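Local structure of leucine rich repeat and phosphatase domain containing protein (Entamoeba histolytica, 3EMU) at residues I81-I84 with G89-I92. The protein adopts the dual-specificity phosphatase fold but lacks the family's usual nucleophile in its signature loop, and is probably a pseudophosphatase with little or no activity. Sequence-based numbering, arbitrary orientation. Where two conformers were deposited one is given.
Sequences IRSI and GVLI
Ser83 lays its short side chain against the beginning of the strand, over the flat face of the peptide that joins Gly89 to Val90 and the branch point of Val90. Its CB sits 3.9 Å from Val90 CB, and its OG comes closer still, 3.6 Å from the same Val90 CB. OG is swung anti to the backbone N of Ser83 (chi1 167°), which carries it off the helix and across to the strand. There it stands almost straight above Gly89 C, at 3.4 Å, with Gly89 O at 3.3 Å and Val90 N at 3.5 Å, a van der Waals contact and not a hydrogen bond. The bond that OG does make goes to Glu88, so this hydroxyl, in a buried residue, donates to Glu88 O just before the strand.

Helix 68-85 ends, the chain turns within a few residues, and strand 89-94 runs into the middle of the mixed sheet, between strands 17-21 and 36-42. As in other members of the dual-specificity phosphatase fold, this central parallel strand leads into the signature loop, followed here by helix 100-112. The CA atoms of Ser83 and Val90, 6.2 Å apart, are the closest pair across the two segments, which bury about 105 Å² against each other.

Val90 points its CB at the helix, and of its two methyls CG1 is the one nearer the serine, 4.1 Å from Ser83 OG. Around this spot Val90 also touches Phe79 one turn earlier on the helix, as well as Ile17 and Ser38 from the flanking strands. Gly89, with no side chain of its own, meets the serine through its carbonyl group, while its backbone is hydrogen-bonded to Asn35, just before strand 36-42, and to Ser37 and Ser38 within it.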
loop_
_atom_site.group_PDB
_atom_site.type_symbol
_atom_site.label_atom_id
_atom_site.label_comp_id
_atom_site.label_asym_id
_atom_site.label_seq_id
_atom_site.Cartn_x
_atom_site.Cartn_y
_atom_site.Cartn_z
ATOM N N ILE A 81 8.167 -4.649 5.021
ATOM C CA ILE A 81 8.623 -5.888 5.651
ATOM C C ILE A 81 9.386 -5.551 6.932
ATOM O O ILE A 81 9.261 -6.256 7.923
ATOM C CB ILE A 81 9.421 -6.816 4.649
ATOM C CG1 ILE A 81 8.416 -7.570 3.812
ATOM C CG2 ILE A 81 10.234 -7.852 5.416
ATOM C CD1 ILE A 81 8.924 -8.048 2.535
ATOM N N ARG A 82 10.145 -4.455 6.935
ATOM C CA ARG A 82 10.750 -3.969 8.186
ATOM C C ARG A 82 9.748 -3.849 9.324
ATOM O O ARG A 82 10.091 -4.020 10.488
ATOM C CB ARG A 82 11.433 -2.611 8.000
ATOM C CG ARG A 82 11.985 -2.014 9.291
ATOM C CD ARG A 82 12.737 -0.708 9.037
ATOM N NE ARG A 82 11.968 0.514 9.300
ATOM C CZ ARG A 82 12.253 1.704 8.758
ATOM N NH1 ARG A 82 13.262 1.838 7.912
ATOM N NH2 ARG A 82 11.529 2.772 9.048
ATOM N N SER A 83 8.485 -3.568 9.007
ATOM C CA SER A 83 7.508 -3.344 10.059
ATOM C C SER A 83 6.895 -4.672 10.500
ATOM O O SER A 83 6.573 -4.870 11.680
ATOM C CB SER A 83 6.431 -2.298 9.611
ATOM O OG SER A 83 5.299 -2.247 10.477
ATOM N N ILE A 84 6.669 -5.554 9.534
ATOM C CA ILE A 84 6.210 -6.909 9.842
ATOM C C ILE A 84 7.243 -7.616 10.779
ATOM O O ILE A 84 6.889 -8.260 11.768
ATOM C CB ILE A 84 6.034 -7.725 8.555
ATOM C CG1 ILE A 84 4.765 -7.263 7.799
ATOM C CG2 ILE A 84 5.982 -9.211 8.900
ATOM C CD1 ILE A 84 4.615 -7.773 6.376
ATOM N N GLY A 89 2.358 -2.571 13.268
ATOM C CA GLY A 89 1.551 -2.109 12.132
ATOM C C GLY A 89 2.234 -1.069 11.258
ATOM O O GLY A 89 2.992 -0.181 11.720
ATOM N N VAL A 90 1.973 -1.179 9.966
ATOM C CA VAL A 90 2.324 -0.080 9.041
ATOM C C VAL A 90 1.021 0.413 8.391
ATOM O O VAL A 90 0.165 -0.392 7.947
ATOM C CB VAL A 90 3.368 -0.506 7.985
ATOM C CG1 VAL A 90 2.851 -1.703 7.177
ATOM C CG2 VAL A 90 3.754 0.652 7.075
ATOM N N LEU A 91 0.879 1.735 8.334
ATOM C CA LEU A 91 -0.307 2.349 7.730
ATOM C C LEU A 91 0.074 2.967 6.414
ATOM O O LEU A 91 0.991 3.788 6.355
ATOM C CB LEU A 91 -0.900 3.410 8.660
ATOM C CG LEU A 91 -2.052 4.273 8.090
ATOM C CD1 LEU A 91 -3.259 3.414 7.640
ATOM C CD2 LEU A 91 -2.440 5.267 9.170
ATOM N N ILE A 92 -0.617 2.575 5.341
ATOM C CA ILE A 92 -0.208 3.038 4.009
ATOM C C ILE A 92 -1.262 4.018 3.483
ATOM O O ILE A 92 -2.434 3.680 3.417
ATOM C CB ILE A 92 0.029 1.850 3.025
ATOM C CG1 ILE A 92 1.114 0.912 3.615
ATOM C CG2 ILE A 92 0.421 2.349 1.608
ATOM C CD1 ILE A 92 0.849 -0.565 3.393
#